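PDB 6FN6: fatty acid synthase 1, isoform A from Drosophila melanogaster, which probably catalyses de novo synthesis of long-chain saturated fatty acids from acetyl-CoA, malonyl-CoA and NADPH, this piece being its modifying region with dehydratase, enoylreductase and ketoreductase. Local coordinates for residues 383-395 / 412-426. Sequence-based numbering, arbitrary orientation.
Sequences LSRPDTKTLENSI and TYTKTGRALLTKFGF
Phe-424 lays its ring against Leu-391 and Thr-388, bridging the C-terminal end of helix 410-423 and the short helix 389-395. Its CB lies 4.0 Å from Ile-395 CD1. With CG turned opposite its own carbonyl carbon (chi1 -79°), the ring reaches toward helix 389-395 and the residue before it. There Leu-391 CD2 sits over one face in a CH-pi contact, 4.1 Å from the Phe-424 centroid and 29° off the normal. Phe-424 CG and CD2 lie under that methyl, CD2 to CD2 3.7 Å, while CD1 meets Ile-395 CD1. Further out, Phe-424 CE2 comes within 3.8 Å of Thr-388 CB, and at the tip CZ has Thr-388 OG1 at the ring edge, 3.5 Å away. CE1 meets the CG of Glu-392, whose OE2 also lies at the edge in plane, the carboxylate turned 56° from the ring; a weak hydrogen bond from Thr-388 OG1 to that oxygen ties these neighbours together. A flat aromatic suits this place, offering a face to leucine and a weakly positive rim to oxygens. Replacing the ring by an alanine is likely to leave Leu-391 CD2 without its face and open a gap beside Thr-388 and Glu-392.

Deeper in, the branched end of Leu-383 lets one side chain touch two partners: CD1 meets the edge of Tyr-413 at CD1, 3.8 Å away, while its CD2 touches Leu-420 CD2 at 3.8 Å, the two leucines sliding past each other in opposite directions. The Tyr-413 hydroxyl is hydrogen-bonded to Glu-431. Gly-425, its positive phi favouring glycine, completes a helix-ending Schellman motif, and Phe-426 then packs on Ile-395. These helices pack together on one face of a sheet ordered 3-2-1-4-5-7-6 with an antiparallel seventh strand, the class I methyltransferase topology, consistent with the pseudo-methyltransferase domain of animal fatty acid synthases.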
loop_
_atom_site.group_PDB
_atom_site.type_symbol
_atom_site.label_atom_id
_atom_site.label_comp_id
_atom_site.label_asym_id
_atom_site.label_seq_id
_atom_site.Cartn_x
_atom_site.Cartn_y
_atom_site.Cartn_z
ATOM N N LEU A 383 63.877 20.996 52.041
ATOM C CA LEU A 383 64.619 21.912 52.898
ATOM C C LEU A 383 64.240 21.707 54.363
ATOM O O LEU A 383 64.887 22.242 55.263
ATOM C CB LEU A 383 64.361 23.360 52.481
ATOM C CG LEU A 383 64.613 23.678 51.005
ATOM C CD1 LEU A 383 64.236 25.119 50.700
ATOM C CD2 LEU A 383 66.068 23.412 50.621
ATOM N N SER A 384 63.180 20.938 54.592
ATOM C CA SER A 384 62.717 20.627 55.942
ATOM C C SER A 384 63.546 19.508 56.565
ATOM O O SER A 384 63.787 19.501 57.772
ATOM C CB SER A 384 61.243 20.231 55.920
ATOM O OG SER A 384 60.448 21.274 55.385
ATOM N N ARG A 385 63.965 18.560 55.731
ATOM C CA ARG A 385 64.742 17.409 56.179
ATOM C C ARG A 385 65.917 17.832 57.063
ATOM O O ARG A 385 66.466 18.921 56.886
ATOM C CB ARG A 385 65.269 16.626 54.974
ATOM C CG ARG A 385 64.198 15.944 54.134
ATOM C CD ARG A 385 64.016 14.484 54.518
ATOM N NE ARG A 385 63.352 14.326 55.809
ATOM C CZ ARG A 385 63.144 13.157 56.406
ATOM N NH1 ARG A 385 63.551 12.031 55.833
ATOM N NH2 ARG A 385 62.529 13.112 57.580
ATOM N N PRO A 386 66.302 16.972 58.023
ATOM C CA PRO A 386 67.409 17.307 58.928
ATOM C C PRO A 386 68.762 17.277 58.223
ATOM O O PRO A 386 69.632 18.095 58.522
ATOM C CB PRO A 386 67.322 16.222 60.003
ATOM C CG PRO A 386 66.713 15.059 59.310
ATOM C CD PRO A 386 65.752 15.633 58.304
ATOM N N ASP A 387 68.930 16.335 57.301
ATOM C CA ASP A 387 70.168 16.214 56.540
ATOM C C ASP A 387 70.013 16.854 55.164
ATOM O O ASP A 387 68.927 16.853 54.583
ATOM C CB ASP A 387 70.579 14.744 56.403
ATOM C CG ASP A 387 69.496 13.885 55.772
ATOM O OD1 ASP A 387 68.908 14.303 54.750
ATOM O OD2 ASP A 387 69.231 12.785 56.300
ATOM N N THR A 388 71.105 17.409 54.651
ATOM C CA THR A 388 71.087 18.118 53.377
ATOM C C THR A 388 71.349 17.164 52.213
ATOM O O THR A 388 71.341 17.571 51.052
ATOM C CB THR A 388 72.143 19.239 53.340
ATOM O OG1 THR A 388 73.454 18.661 53.315
ATOM C CG2 THR A 388 72.017 20.139 54.559
ATOM N N LYS A 389 71.582 15.896 52.530
ATOM C CA LYS A 389 71.962 14.912 51.525
ATOM C C LYS A 389 70.898 14.777 50.436
ATOM O O LYS A 389 71.223 14.591 49.264
ATOM C CB LYS A 389 72.230 13.563 52.195
ATOM C CG LYS A 389 73.595 13.500 52.871
ATOM C CD LYS A 389 73.725 12.314 53.811
ATOM C CE LYS A 389 75.108 12.276 54.445
ATOM N NZ LYS A 389 75.243 11.200 55.462
ATOM N N THR A 390 69.628 14.869 50.825
ATOM C CA THR A 390 68.533 14.815 49.862
ATOM C C THR A 390 68.675 15.958 48.859
ATOM O O THR A 390 68.575 15.756 47.650
ATOM C CB THR A 390 67.158 14.900 50.558
ATOM O OG1 THR A 390 67.046 13.857 51.535
ATOM C CG2 THR A 390 66.029 14.759 49.548
ATOM N N LEU A 391 68.910 17.159 49.377
ATOM C CA LEU A 391 69.110 18.336 48.539
ATOM C C LEU A 391 70.341 18.191 47.653
ATOM O O LEU A 391 70.286 18.457 46.453
ATOM C CB LEU A 391 69.242 19.587 49.411
ATOM C CG LEU A 391 69.589 20.894 48.693
ATOM C CD1 LEU A 391 68.512 21.264 47.692
ATOM C CD2 LEU A 391 69.797 22.016 49.700
ATOM N N GLU A 392 71.451 17.771 48.255
ATOM C CA GLU A 392 72.722 17.657 47.545
ATOM C C GLU A 392 72.600 16.822 46.274
ATOM O O GLU A 392 73.026 17.248 45.200
ATOM C CB GLU A 392 73.787 17.049 48.461
ATOM C CG GLU A 392 74.624 18.081 49.197
ATOM C CD GLU A 392 75.575 17.457 50.198
ATOM O OE1 GLU A 392 75.857 16.247 50.076
ATOM O OE2 GLU A 392 76.047 18.177 51.101
ATOM N N ASN A 393 72.010 15.639 46.398
ATOM C CA ASN A 393 71.924 14.715 45.273
ATOM C C ASN A 393 70.879 15.178 44.268
ATOM O O ASN A 393 70.910 14.781 43.105
ATOM C CB ASN A 393 71.607 13.304 45.765
ATOM C CG ASN A 393 72.754 12.693 46.546
ATOM O OD1 ASN A 393 73.908 12.756 46.124
ATOM N ND2 ASN A 393 72.442 12.103 47.693
ATOM N N SER A 394 69.962 16.026 44.715
ATOM C CA SER A 394 68.994 16.633 43.813
ATOM C C SER A 394 69.707 17.653 42.931
ATOM O O SER A 394 69.395 17.795 41.749
ATOM C CB SER A 394 67.859 17.299 44.595
ATOM O OG SER A 394 67.187 16.367 45.422
ATOM N N ILE A 395 70.675 18.352 43.515
ATOM C CA ILE A 395 71.445 19.359 42.796
ATOM C C ILE A 395 72.363 18.683 41.783
ATOM O O ILE A 395 72.575 19.195 40.684
ATOM C CB ILE A 395 72.251 20.232 43.776
ATOM C CG1 ILE A 395 71.304 21.032 44.675
ATOM C CG2 ILE A 395 73.193 21.172 43.020
ATOM C CD1 ILE A 395 71.975 21.645 45.884
ATOM N N THR A 412 58.938 26.899 58.102
ATOM C CA THR A 412 60.264 26.301 57.994
ATOM C C THR A 412 61.074 26.946 56.875
ATOM O O THR A 412 62.249 27.267 57.056
ATOM C CB THR A 412 60.187 24.783 57.740
ATOM O OG1 THR A 412 59.445 24.530 56.538
ATOM C CG2 THR A 412 59.521 24.079 58.909
ATOM N N TYR A 413 60.446 27.132 55.719
ATOM C CA TYR A 413 61.137 27.694 54.568
ATOM C C TYR A 413 61.730 29.062 54.900
ATOM O O TYR A 413 62.786 29.437 54.386
ATOM C CB TYR A 413 60.194 27.815 53.371
ATOM C CG TYR A 413 60.817 28.537 52.201
ATOM C CD1 TYR A 413 61.894 27.987 51.518
ATOM C CD2 TYR A 413 60.344 29.776 51.790
ATOM C CE1 TYR A 413 62.476 28.646 50.452
ATOM C CE2 TYR A 413 60.922 30.443 50.726
ATOM C CZ TYR A 413 61.987 29.872 50.061
ATOM O OH TYR A 413 62.564 30.531 49.001
ATOM N N THR A 414 61.039 29.805 55.757
ATOM C CA THR A 414 61.461 31.154 56.120
ATOM C C THR A 414 62.654 31.156 57.078
ATOM O O THR A 414 63.631 31.869 56.857
ATOM C CB THR A 414 60.304 31.943 56.760
ATOM O OG1 THR A 414 59.189 31.971 55.861
ATOM C CG2 THR A 414 60.728 33.374 57.072
ATOM N N LYS A 415 62.571 30.364 58.143
ATOM C CA LYS A 415 63.566 30.434 59.208
ATOM C C LYS A 415 64.881 29.756 58.829
ATOM O O LYS A 415 65.942 30.153 59.310
ATOM C CB LYS A 415 63.023 29.811 60.501
ATOM C CG LYS A 415 62.612 28.348 60.390
ATOM C CD LYS A 415 62.005 27.854 61.700
ATOM C CE LYS A 415 61.524 26.411 61.607
ATOM N NZ LYS A 415 62.596 25.474 61.166
ATOM N N THR A 416 64.816 28.732 57.982
ATOM C CA THR A 416 66.023 28.013 57.578
ATOM C C THR A 416 66.063 27.684 56.085
ATOM O O THR A 416 67.133 27.434 55.532
ATOM C CB THR A 416 66.170 26.697 58.365
ATOM O OG1 THR A 416 64.953 25.946 58.282
ATOM C CG2 THR A 416 66.489 26.981 59.825
ATOM N N GLY A 417 64.901 27.684 55.438
ATOM C CA GLY A 417 64.802 27.251 54.055
ATOM C C GLY A 417 65.614 28.056 53.060
ATOM O O GLY A 417 66.324 27.490 52.231
ATOM N N ARG A 418 65.516 29.377 53.141
ATOM C CA ARG A 418 66.234 30.243 52.214
ATOM C C ARG A 418 67.738 30.170 52.439
ATOM O O ARG A 418 68.513 30.131 51.484
ATOM C CB ARG A 418 65.760 31.690 52.345
ATOM C CG ARG A 418 64.353 31.932 51.834
ATOM C CD ARG A 418 64.065 33.418 51.728
ATOM N NE ARG A 418 62.710 33.686 51.247
ATOM C CZ ARG A 418 61.681 34.018 52.021
ATOM N NH1 ARG A 418 61.822 34.126 53.338
ATOM N NH2 ARG A 418 60.496 34.241 51.470
ATOM N N ALA A 419 68.146 30.146 53.704
ATOM C CA ALA A 419 69.560 30.073 54.043
ATOM C C ALA A 419 70.175 28.812 53.454
ATOM O O ALA A 419 71.303 28.831 52.957
ATOM C CB ALA A 419 69.749 30.102 55.552
ATOM N N LEU A 420 69.422 27.718 53.504
ATOM C CA LEU A 420 69.902 26.438 53.005
ATOM C C LEU A 420 70.123 26.505 51.493
ATOM O O LEU A 420 71.107 25.968 50.983
ATOM C CB LEU A 420 68.916 25.324 53.364
ATOM C CG LEU A 420 69.382 23.875 53.187
ATOM C CD1 LEU A 420 70.655 23.596 53.973
ATOM C CD2 LEU A 420 68.281 22.917 53.614
ATOM N N LEU A 421 69.210 27.163 50.781
ATOM C CA LEU A 421 69.362 27.360 49.341
ATOM C C LEU A 421 70.557 28.275 49.078
ATOM O O LEU A 421 71.354 28.032 48.172
ATOM C CB LEU A 421 68.091 27.957 48.724
ATOM C CG LEU A 421 66.863 27.046 48.613
ATOM C CD1 LEU A 421 65.651 27.834 48.127
ATOM C CD2 LEU A 421 67.128 25.860 47.696
ATOM N N THR A 422 70.670 29.333 49.874
ATOM C CA THR A 422 71.788 30.261 49.758
ATOM C C THR A 422 73.087 29.518 50.061
ATOM O O THR A 422 74.096 29.703 49.380
ATOM C CB THR A 422 71.638 31.464 50.713
ATOM O OG1 THR A 422 70.405 32.140 50.446
ATOM C CG2 THR A 422 72.790 32.446 50.536
ATOM N N LYS A 423 73.050 28.678 51.091
ATOM C CA LYS A 423 74.220 27.916 51.502
ATOM C C LYS A 423 74.762 27.054 50.371
ATOM O O LYS A 423 75.974 26.891 50.235
ATOM C CB LYS A 423 73.868 27.029 52.700
ATOM C CG LYS A 423 74.963 26.052 53.117
ATOM C CD LYS A 423 74.495 25.170 54.258
ATOM C CE LYS A 423 75.531 24.116 54.614
ATOM N NZ LYS A 423 74.994 23.139 55.602
ATOM N N PHE A 424 73.865 26.502 49.561
ATOM C CA PHE A 424 74.270 25.626 48.467
ATOM C C PHE A 424 74.350 26.361 47.133
ATOM O O PHE A 424 74.425 25.736 46.075
ATOM C CB PHE A 424 73.320 24.432 48.373
ATOM C CG PHE A 424 73.598 23.367 49.397
ATOM C CD1 PHE A 424 74.423 22.296 49.091
ATOM C CD2 PHE A 424 73.057 23.447 50.669
ATOM C CE1 PHE A 424 74.692 21.317 50.031
ATOM C CE2 PHE A 424 73.322 22.471 51.613
ATOM C CZ PHE A 424 74.142 21.405 51.291
ATOM N N GLY A 425 74.342 27.689 47.187
ATOM C CA GLY A 425 74.585 28.496 46.005
ATOM C C GLY A 425 73.397 28.676 45.083
ATOM O O GLY A 425 73.555 29.064 43.923
ATOM N N PHE A 426 72.206 28.385 45.593
ATOM C CA PHE A 426 70.988 28.503 44.803
ATOM C C PHE A 426 70.222 29.763 45.182
ATOM O O PHE A 426 70.352 30.270 46.295
ATOM C CB PHE A 426 70.106 27.267 44.986
ATOM C CG PHE A 426 70.440 26.148 44.047
ATOM C CD1 PHE A 426 71.638 25.465 44.161
ATOM C CD2 PHE A 426 69.562 25.785 43.043
ATOM C CE1 PHE A 426 71.950 24.436 43.293
ATOM C CE2 PHE A 426 69.867 24.760 42.175
ATOM C CZ PHE A 426 71.063 24.085 42.299
#